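Local coordinates for cupin type-2 domain-containing protein (Ralstonia eutropha, PDB 2OPK) that is of unproven function but adopts a small cupin fold and has been put forward as a mannose-6-phosphate isomerase, at residues E34-N39 against W104-C109; G65-G70 against R90-W95; W48-Q53 against P86-H91. One frame throughout, in Å; residues are numbered along the deposited sequence.

Contact 1. Residues E34-N39 against W104-C109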
loop_
_atom_site.group_PDB
_atom_site.type_symbol
_atom_site.label_atom_id
_atom_site.label_comp_id
_atom_site.label_asym_id
_atom_site.label_seq_id
_atom_site.Cartn_x
_atom_site.Cartn_y
_atom_site.Cartn_z
ATOM N N GLU B 34 4.825 5.828 -3.153
ATOM C CA GLU B 34 4.300 7.177 -3.168
ATOM C C GLU B 34 2.796 7.214 -2.982
ATOM O O GLU B 34 2.075 6.273 -3.305
ATOM C CB GLU B 34 4.649 7.880 -4.491
ATOM C CG GLU B 34 3.925 7.309 -5.699
ATOM C CD GLU B 34 4.339 7.930 -7.015
ATOM O OE1 GLU B 34 4.988 9.014 -7.006
ATOM O OE2 GLU B 34 3.989 7.304 -8.061
ATOM N N ARG B 35 2.353 8.361 -2.491
ATOM C CA ARG B 35 0.939 8.720 -2.386
ATOM C C ARG B 35 0.584 9.611 -3.608
ATOM O O ARG B 35 1.394 10.451 -4.016
ATOM C CB ARG B 35 0.796 9.526 -1.120
ATOM C CG ARG B 35 -0.500 9.987 -0.834
ATOM C CD ARG B 35 -0.526 10.646 0.513
ATOM N NE ARG B 35 -0.100 12.044 0.587
ATOM C CZ ARG B 35 -0.618 12.893 1.489
ATOM N NH1 ARG B 35 -1.558 12.474 2.317
ATOM N NH2 ARG B 35 -0.240 14.145 1.597
ATOM N N ILE B 36 -0.587 9.382 -4.195
ATOM C CA ILE B 36 -1.113 10.194 -5.296
ATOM C C ILE B 36 -2.434 10.753 -4.809
ATOM O O ILE B 36 -3.241 10.024 -4.193
ATOM C CB ILE B 36 -1.402 9.402 -6.576
ATOM C CG1 ILE B 36 -0.205 8.530 -6.952
ATOM C CG2 ILE B 36 -1.824 10.380 -7.747
ATOM C CD1 ILE B 36 -0.427 7.501 -8.138
ATOM N N ILE B 37 -2.641 12.053 -5.030
ATOM C CA ILE B 37 -3.872 12.722 -4.641
ATOM C C ILE B 37 -4.552 13.255 -5.898
ATOM O O ILE B 37 -4.017 14.163 -6.586
ATOM C CB ILE B 37 -3.616 13.898 -3.665
ATOM C CG1 ILE B 37 -2.725 13.462 -2.485
ATOM C CG2 ILE B 37 -4.929 14.492 -3.168
ATOM C CD1 ILE B 37 -3.335 12.418 -1.586
ATOM N N SER B 38 -5.715 12.680 -6.205
ATOM C CA SER B 38 -6.541 13.108 -7.312
ATOM C C SER B 38 -7.707 13.868 -6.754
ATOM O O SER B 38 -8.154 13.646 -5.619
ATOM C CB SER B 38 -7.068 11.913 -8.097
ATOM O OG SER B 38 -6.020 11.084 -8.567
ATOM N N ASN B 39 -8.197 14.778 -7.574
ATOM C CA ASN B 39 -9.405 15.547 -7.271
ATOM C C ASN B 39 -10.211 15.645 -8.555
ATOM O O ASN B 39 -10.439 16.745 -9.070
ATOM C CB ASN B 39 -9.059 16.948 -6.767
ATOM C CG ASN B 39 -8.692 16.957 -5.314
ATOM O OD1 ASN B 39 -9.572 16.895 -4.454
ATOM N ND2 ASN B 39 -7.380 17.052 -5.024
ATOM N N TRP B 104 -4.331 7.501 -3.545
ATOM C CA TRP B 104 -3.783 6.222 -4.011
ATOM C C TRP B 104 -2.461 5.947 -3.337
ATOM O O TRP B 104 -1.785 6.869 -2.885
ATOM C CB TRP B 104 -3.435 6.260 -5.475
ATOM C CG TRP B 104 -4.426 6.845 -6.445
ATOM C CD1 TRP B 104 -4.794 8.133 -6.547
ATOM C CD2 TRP B 104 -5.120 6.139 -7.486
ATOM N NE1 TRP B 104 -5.682 8.293 -7.583
ATOM C CE2 TRP B 104 -5.907 7.080 -8.172
ATOM C CE3 TRP B 104 -5.165 4.800 -7.888
ATOM C CZ2 TRP B 104 -6.707 6.730 -9.265
ATOM C CZ3 TRP B 104 -5.942 4.445 -8.973
ATOM C CH2 TRP B 104 -6.718 5.398 -9.644
ATOM N N LEU B 105 -2.096 4.671 -3.323
ATOM C CA LEU B 105 -0.769 4.225 -2.897
ATOM C C LEU B 105 -0.198 3.514 -4.091
ATOM O O LEU B 105 -0.853 2.626 -4.655
ATOM C CB LEU B 105 -0.866 3.262 -1.717
ATOM C CG LEU B 105 0.477 2.803 -1.147
ATOM C CD1 LEU B 105 1.238 3.958 -0.476
ATOM C CD2 LEU B 105 0.220 1.706 -0.156
ATOM N N ALA B 106 0.992 3.925 -4.516
ATOM C CA ALA B 106 1.608 3.392 -5.707
ATOM C C ALA B 106 3.041 2.948 -5.437
ATOM O O ALA B 106 3.793 3.631 -4.721
ATOM C CB ALA B 106 1.552 4.416 -6.835
ATOM N N VAL B 107 3.399 1.790 -5.999
ATOM C CA VAL B 107 4.745 1.227 -5.845
ATOM C C VAL B 107 5.312 0.985 -7.228
ATOM O O VAL B 107 4.674 0.382 -8.070
ATOM C CB VAL B 107 4.782 -0.072 -5.020
ATOM C CG1 VAL B 107 6.241 -0.566 -4.758
ATOM C CG2 VAL B 107 4.018 0.108 -3.670
ATOM N N HIS B 108 6.512 1.512 -7.444
ATOM C CA HIS B 108 7.246 1.372 -8.670
ATOM C C HIS B 108 8.472 0.549 -8.373
ATOM O O HIS B 108 9.202 0.835 -7.446
ATOM C CB HIS B 108 7.617 2.773 -9.182
ATOM C CG HIS B 108 6.425 3.644 -9.474
ATOM N ND1 HIS B 108 5.760 3.627 -10.689
ATOM C CD2 HIS B 108 5.760 4.535 -8.695
ATOM C CE1 HIS B 108 4.754 4.485 -10.647
ATOM N NE2 HIS B 108 4.738 5.055 -9.454
ATOM N N CYS B 109 8.693 -0.500 -9.148
ATOM C CA CYS B 109 9.833 -1.359 -8.935
ATOM C C CYS B 109 10.294 -2.041 -10.222
ATOM O O CYS B 109 9.598 -1.978 -11.252
ATOM C CB CYS B 109 9.476 -2.402 -7.892
ATOM S SG CYS B 109 8.249 -3.552 -8.429
#
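E34 and H108 meet at their polar ends beside the antiparallel pairing of two neighbouring strands in the cupin's larger sheet. From CB outward, E34 has CG between the backbone N and the carbonyl carbon (chi1 69°), and the chain is extended beyond CG, which carries the carboxylate to H108. CG packs on A106 CB at 3.9 Å; CD then comes near the H108 ring, and OE2 accepts from H108 NE2 at 2.7 Å. The imidazole reaches OE2 from above the carboxylate plane, the two planes being 82° apart, and the N-H...O angle is only 141°. Along the backbone, E34 and A106 exchange both hydrogen bonds, as do I36 and W104. On the face shared by E34, I36, W104 and A106, I36 CB rests against W104 CD1 at 3.6 Å and I36 CD1 reaches A106 CB. Farther along, W104 NE1 donates to S38 OG at 3.0 Å, and E20 is a second partner of that hydroxyl. The chemistry thus sets two rings: a short but bent, out-of-plane bond at NE2 restrains the rotation of H108, and S38 satisfies the indole N-H of W104 in a buried setting, close to an unidentified bound molecule.

Contact 2. Residues G65-G70 against R90-W95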
loop_
_atom_site.group_PDB
_atom_site.type_symbol
_atom_site.label_atom_id
_atom_site.label_comp_id
_atom_site.label_asym_id
_atom_site.label_seq_id
_atom_site.Cartn_x
_atom_site.Cartn_y
_atom_site.Cartn_z
ATOM N N GLY B 65 -11.539 4.784 -12.143
ATOM C CA GLY B 65 -11.553 3.805 -13.198
ATOM C C GLY B 65 -10.199 3.878 -13.876
ATOM O O GLY B 65 -9.659 4.963 -14.038
ATOM N N ILE B 66 -9.643 2.714 -14.198
ATOM C CA ILE B 66 -8.402 2.576 -14.918
ATOM C C ILE B 66 -8.597 1.613 -16.068
ATOM O O ILE B 66 -9.178 0.556 -15.885
ATOM C CB ILE B 66 -7.280 2.009 -14.037
ATOM C CG1 ILE B 66 -6.837 3.060 -13.026
ATOM C CG2 ILE B 66 -6.063 1.573 -14.895
ATOM C CD1 ILE B 66 -5.531 2.760 -12.321
ATOM N N GLU B 67 -8.058 1.965 -17.222
ATOM C CA GLU B 67 -8.044 1.104 -18.390
ATOM C C GLU B 67 -6.633 0.614 -18.747
ATOM O O GLU B 67 -5.711 1.424 -18.933
ATOM C CB GLU B 67 -8.578 1.865 -19.600
ATOM C CG GLU B 67 -8.834 0.955 -20.789
ATOM C CD GLU B 67 -9.439 1.692 -21.975
ATOM O OE1 GLU B 67 -10.011 2.796 -21.804
ATOM O OE2 GLU B 67 -9.319 1.149 -23.092
ATOM N N CYS B 68 -6.476 -0.699 -18.862
ATOM C CA CYS B 68 -5.242 -1.286 -19.354
ATOM C C CYS B 68 -5.455 -1.589 -20.812
ATOM O O CYS B 68 -6.520 -2.054 -21.191
ATOM C CB CYS B 68 -4.921 -2.565 -18.625
ATOM S SG CYS B 68 -4.495 -2.299 -16.952
ATOM N N GLU B 69 -4.457 -1.309 -21.637
ATOM C CA GLU B 69 -4.570 -1.529 -23.082
ATOM C C GLU B 69 -4.845 -2.999 -23.372
ATOM O O GLU B 69 -4.298 -3.894 -22.712
ATOM C CB GLU B 69 -3.290 -1.099 -23.786
ATOM C CG GLU B 69 -3.482 -0.837 -25.266
ATOM C CD GLU B 69 -2.306 -0.084 -25.855
ATOM O OE1 GLU B 69 -1.166 -0.592 -25.694
ATOM O OE2 GLU B 69 -2.536 1.002 -26.450
ATOM N N GLY B 70 -5.714 -3.250 -24.342
ATOM C CA GLY B 70 -6.160 -4.628 -24.625
ATOM C C GLY B 70 -7.399 -5.071 -23.836
ATOM O O GLY B 70 -8.006 -6.099 -24.157
ATOM N N ARG B 90 0.532 -0.779 -21.069
ATOM C CA ARG B 90 0.079 0.595 -21.068
ATOM C C ARG B 90 -1.253 0.727 -20.368
ATOM O O ARG B 90 -2.084 -0.183 -20.433
ATOM C CB ARG B 90 0.015 1.157 -22.496
ATOM C CG ARG B 90 1.353 1.045 -23.270
ATOM C CD ARG B 90 1.526 2.163 -24.306
ATOM N NE ARG B 90 0.451 2.259 -25.309
ATOM C CZ ARG B 90 0.248 3.314 -26.117
ATOM N NH1 ARG B 90 1.019 4.396 -26.047
ATOM N NH2 ARG B 90 -0.762 3.318 -26.990
ATOM N N HIS B 91 -1.430 1.849 -19.669
ATOM C CA HIS B 91 -2.658 2.074 -18.942
ATOM C C HIS B 91 -2.955 3.580 -18.817
ATOM O O HIS B 91 -2.116 4.443 -19.086
ATOM C CB HIS B 91 -2.631 1.323 -17.585
ATOM C CG HIS B 91 -1.870 2.029 -16.495
ATOM N ND1 HIS B 91 -0.493 2.090 -16.453
ATOM C CD2 HIS B 91 -2.305 2.677 -15.393
ATOM C CE1 HIS B 91 -0.117 2.771 -15.388
ATOM N NE2 HIS B 91 -1.198 3.145 -14.730
ATOM N N ARG B 92 -4.192 3.879 -18.487
ATOM C CA ARG B 92 -4.623 5.243 -18.318
ATOM C C ARG B 92 -5.684 5.302 -17.241
ATOM O O ARG B 92 -6.305 4.294 -16.944
ATOM C CB ARG B 92 -5.170 5.814 -19.637
ATOM C CG ARG B 92 -6.326 5.016 -20.271
ATOM C CD ARG B 92 -6.791 5.667 -21.582
ATOM N NE ARG B 92 -7.743 6.759 -21.348
ATOM C CZ ARG B 92 -7.453 8.060 -21.295
ATOM N NH1 ARG B 92 -6.235 8.532 -21.546
ATOM N NH2 ARG B 92 -8.442 8.911 -21.035
ATOM N N VAL B 93 -5.857 6.497 -16.664
ATOM C CA VAL B 93 -6.891 6.759 -15.696
ATOM C C VAL B 93 -8.099 7.275 -16.471
ATOM O O VAL B 93 -8.049 8.346 -17.076
ATOM C CB VAL B 93 -6.410 7.769 -14.625
ATOM C CG1 VAL B 93 -7.529 8.080 -13.661
ATOM C CG2 VAL B 93 -5.221 7.184 -13.889
ATOM N N ALA B 94 -9.170 6.473 -16.491
ATOM C CA ALA B 94 -10.387 6.836 -17.194
ATOM C C ALA B 94 -11.172 7.926 -16.416
ATOM O O ALA B 94 -11.757 8.822 -17.018
ATOM C CB ALA B 94 -11.224 5.608 -17.417
ATOM N N TRP B 95 -11.167 7.858 -15.080
ATOM C CA TRP B 95 -11.809 8.892 -14.252
ATOM C C TRP B 95 -11.362 8.747 -12.806
ATOM O O TRP B 95 -10.865 7.697 -12.419
ATOM C CB TRP B 95 -13.358 8.812 -14.293
ATOM C CG TRP B 95 -13.943 7.635 -13.517
ATOM C CD1 TRP B 95 -14.295 7.620 -12.199
ATOM C CD2 TRP B 95 -14.213 6.310 -14.017
ATOM N NE1 TRP B 95 -14.748 6.368 -11.830
ATOM C CE2 TRP B 95 -14.713 5.545 -12.925
ATOM C CE3 TRP B 95 -14.089 5.695 -15.276
ATOM C CZ2 TRP B 95 -15.081 4.217 -13.057
ATOM C CZ3 TRP B 95 -14.457 4.373 -15.403
ATOM C CH2 TRP B 95 -14.949 3.648 -14.306
HETATM O O HOH W 1 -9.975 5.312 -20.550
HETATM O O HOH W 2 -0.037 -2.319 -23.646
#
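A classic beta bulge interrupts the antiparallel pairing of strands 64-68 and 91-96, which lie next to each other in the smaller sheet of the cupin fold. A94 and W95 both face G65: A94 N donates to G65 O at 2.9 Å, W95 N adds a weak bond to the same oxygen, and G65 N returns one to W95 O. The W95 indole folds back over the glycine, its CG placed between backbone N and carbonyl carbon (chi1 73°). G65 CA stands 3.4 Å from the centroid of the six-membered ring of W95, almost straight above it, a CH-pi contact of the glycine CA over the ring face.

Beyond the bulge the pairing is regular. E67 and R92 form a hydrogen-bonded pair, while I66 with V93 and C68 with H91 are non-hydrogen-bonded pairs. On the face carrying I66 and H91, I66 CG2 touches the edge of the imidazole at H91 CD2, 3.9 Å away; L83 of strand 81-85 packs on I66 from outside the pair. On the other face, E67 CB lies against R92 CG. Their charged ends stay apart, and a water bridges E67 OE1 to R92 NE, whereas NH1 and NH2 of R92 turn to the backbone carbonyls of F47, P44 and S43.

One residue pair further, past C68 and H91, E69 N bonds to R90 O at 2.9 Å in a nearly straight line. The two side chains then lie side by side and point the same way in a salt bridge. R90 NE makes weak bonds to both carboxylate oxygens, and R90 NH2 gives the stronger one, reaching E69 OE2 at 3.0 Å on its syn side and within the guanidinium plane.

Contact 3. Residues W48-Q53 against P86-H91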
loop_
_atom_site.group_PDB
_atom_site.type_symbol
_atom_site.label_atom_id
_atom_site.label_comp_id
_atom_site.label_asym_id
_atom_site.label_seq_id
_atom_site.Cartn_x
_atom_site.Cartn_y
_atom_site.Cartn_z
ATOM N N TRP B 48 -1.336 7.568 -22.613
ATOM C CA TRP B 48 -1.164 6.280 -22.005
ATOM C C TRP B 48 0.149 6.288 -21.222
ATOM O O TRP B 48 1.159 6.849 -21.691
ATOM C CB TRP B 48 -1.119 5.184 -23.062
ATOM C CG TRP B 48 -2.445 4.949 -23.747
ATOM C CD1 TRP B 48 -2.909 5.582 -24.868
ATOM C CD2 TRP B 48 -3.466 4.030 -23.356
ATOM N NE1 TRP B 48 -4.159 5.135 -25.176
ATOM C CE2 TRP B 48 -4.522 4.168 -24.277
ATOM C CE3 TRP B 48 -3.591 3.101 -22.326
ATOM C CZ2 TRP B 48 -5.696 3.396 -24.205
ATOM C CZ3 TRP B 48 -4.764 2.339 -22.251
ATOM C CH2 TRP B 48 -5.788 2.484 -23.189
ATOM N N TYR B 49 0.139 5.708 -20.016
ATOM C CA TYR B 49 1.374 5.513 -19.293
ATOM C C TYR B 49 2.043 4.288 -19.936
ATOM O O TYR B 49 1.367 3.373 -20.422
ATOM C CB TYR B 49 1.162 5.229 -17.806
ATOM C CG TYR B 49 0.634 6.361 -16.968
ATOM C CD1 TYR B 49 1.452 7.444 -16.604
ATOM C CD2 TYR B 49 -0.660 6.327 -16.487
ATOM C CE1 TYR B 49 0.960 8.476 -15.810
ATOM C CE2 TYR B 49 -1.163 7.348 -15.685
ATOM C CZ TYR B 49 -0.363 8.427 -15.350
ATOM O OH TYR B 49 -0.916 9.430 -14.569
ATOM N N ASP B 50 3.372 4.283 -19.905
ATOM C CA ASP B 50 4.183 3.160 -20.383
ATOM C C ASP B 50 5.539 3.248 -19.674
ATOM O O ASP B 50 6.307 4.169 -19.932
ATOM C CB ASP B 50 4.343 3.274 -21.895
ATOM C CG ASP B 50 5.129 2.134 -22.488
ATOM O OD1 ASP B 50 5.687 1.324 -21.742
ATOM O OD2 ASP B 50 5.196 2.062 -23.716
ATOM N N SER B 51 5.821 2.332 -18.759
ATOM C CA SER B 51 7.027 2.444 -17.905
ATOM C C SER B 51 7.914 1.219 -18.009
ATOM O O SER B 51 7.407 0.125 -18.193
ATOM C CB SER B 51 6.605 2.657 -16.433
ATOM O OG SER B 51 7.688 2.493 -15.512
ATOM N N PRO B 52 9.250 1.398 -17.906
ATOM C CA PRO B 52 10.153 0.247 -17.848
ATOM C C PRO B 52 10.148 -0.459 -16.484
ATOM O O PRO B 52 10.763 -1.494 -16.352
ATOM C CB PRO B 52 11.522 0.860 -18.119
ATOM C CG PRO B 52 11.388 2.296 -17.687
ATOM C CD PRO B 52 9.971 2.682 -17.877
ATOM N N GLN B 53 9.503 0.138 -15.483
ATOM C CA GLN B 53 9.291 -0.488 -14.171
ATOM C C GLN B 53 7.867 -1.059 -14.046
ATOM O O GLN B 53 6.936 -0.645 -14.752
ATOM C CB GLN B 53 9.487 0.543 -13.072
ATOM C CG GLN B 53 10.915 0.998 -12.798
ATOM C CD GLN B 53 10.977 1.905 -11.580
ATOM O OE1 GLN B 53 10.423 3.014 -11.581
ATOM N NE2 GLN B 53 11.632 1.430 -10.525
ATOM N N PRO B 86 2.425 -4.572 -15.227
ATOM C CA PRO B 86 3.788 -4.974 -15.603
ATOM C C PRO B 86 4.465 -3.936 -16.489
ATOM O O PRO B 86 3.771 -3.146 -17.150
ATOM C CB PRO B 86 3.572 -6.261 -16.392
ATOM C CG PRO B 86 2.236 -6.755 -15.971
ATOM C CD PRO B 86 1.434 -5.541 -15.741
ATOM N N ALA B 87 5.800 -3.935 -16.499
ATOM C CA ALA B 87 6.556 -2.977 -17.318
ATOM C C ALA B 87 6.132 -3.111 -18.763
ATOM O O ALA B 87 5.926 -4.213 -19.266
ATOM C CB ALA B 87 8.017 -3.195 -17.185
ATOM N N HIS B 88 5.948 -1.965 -19.390
ATOM C CA HIS B 88 5.537 -1.827 -20.778
ATOM C C HIS B 88 4.078 -2.103 -21.100
ATOM O O HIS B 88 3.684 -1.928 -22.251
ATOM C CB HIS B 88 6.529 -2.495 -21.728
ATOM C CG HIS B 88 7.914 -1.963 -21.554
ATOM N ND1 HIS B 88 8.214 -0.625 -21.727
ATOM C CD2 HIS B 88 9.054 -2.558 -21.134
ATOM C CE1 HIS B 88 9.488 -0.431 -21.452
ATOM N NE2 HIS B 88 10.024 -1.591 -21.098
ATOM N N CYS B 89 3.278 -2.537 -20.115
ATOM C CA CYS B 89 1.823 -2.654 -20.290
ATOM C C CYS B 89 1.307 -1.263 -20.109
ATOM O O CYS B 89 1.620 -0.634 -19.120
ATOM C CB CYS B 89 1.153 -3.538 -19.244
ATOM S SG CYS B 89 -0.675 -3.362 -19.232
ATOM N N ARG B 90 0.532 -0.779 -21.069
ATOM C CA ARG B 90 0.079 0.595 -21.068
ATOM C C ARG B 90 -1.253 0.727 -20.368
ATOM O O ARG B 90 -2.084 -0.183 -20.433
ATOM C CB ARG B 90 0.015 1.157 -22.496
ATOM C CG ARG B 90 1.353 1.045 -23.270
ATOM C CD ARG B 90 1.526 2.163 -24.306
ATOM N NE ARG B 90 0.451 2.259 -25.309
ATOM C CZ ARG B 90 0.248 3.314 -26.117
ATOM N NH1 ARG B 90 1.019 4.396 -26.047
ATOM N NH2 ARG B 90 -0.762 3.318 -26.990
ATOM N N HIS B 91 -1.430 1.849 -19.669
ATOM C CA HIS B 91 -2.658 2.074 -18.942
ATOM C C HIS B 91 -2.955 3.580 -18.817
ATOM O O HIS B 91 -2.116 4.443 -19.086
ATOM C CB HIS B 91 -2.631 1.323 -17.585
ATOM C CG HIS B 91 -1.870 2.029 -16.495
ATOM N ND1 HIS B 91 -0.493 2.090 -16.453
ATOM C CD2 HIS B 91 -2.305 2.677 -15.393
ATOM C CE1 HIS B 91 -0.117 2.771 -15.388
ATOM N NE2 HIS B 91 -1.198 3.145 -14.730
HETATM O O HOH W 3 4.913 -0.808 -24.730
HETATM O O HOH W 4 4.051 0.268 -17.883
#
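W48 starts the meeting of two surface loops by offering its indole to R90. The guanidinium lies flat on the ring, planes about 22° apart and centres 4.4 Å apart, in an off-centre cation-pi contact, and W48 CB covers part of the guanidinium face. E69 holds R90 from outside these loops through a salt bridge. Y49 follows with the one beta bridge: its N donates to H91 O at 2.7 Å, and H91 N returns a longer bond to Y49 O. The rings of Y49 and H91 meet obliquely, with Y49 CD2 above the imidazole face and 3.7 Å from H91 NE2. D50 has CG anti to its own N (chi1 -178°), bringing OD1 to H88 ND1 at 3.2 Å on the syn side, with carboxylate and imidazole planes 85° apart. Its OD2 takes a water that also donates to H88 O. S51 O accepts at 2.8 Å from H88 N, which the type II turn P86-C89 presents, and sits over one face of the H88 ring. P52 packs its CA near H88 CE1, and its carbonyl oxygen lies by A87 CB. Q53 N donates to S51 OG, closing an ST turn, and Q53 O lies 3.5 Å from A87 CA. The link between the loops is therefore mixed: backbone bonds at Y49 and S51, an aromatic-guanidinium stack, and a carboxylate-imidazole bond backed by a bridging water.

How the contacts relate
Contact 1 is the core of the three: its strands sit in the larger sheet, and nearly every touching residue is buried. Contact 2 joins strands of the smaller sheet and is only partly buried, while contact 3 ties together two loops at the surface. Both strand pairs have ladder bonds; contact 1 adds apolar packing and direct side-chain hydrogen bonds, contact 2 a salt bridge and a water-bridged pair, and contact 3 relies on loop bonds and stacking. Contacts 2 and 3 share R90 and H91, so both residues are held from two sides, and the W48 indole also packs on R92. One place where the two sheets touch is W104 CZ3 on I66 CD1, 3.8 Å, while Q53 packs against H108 and C109.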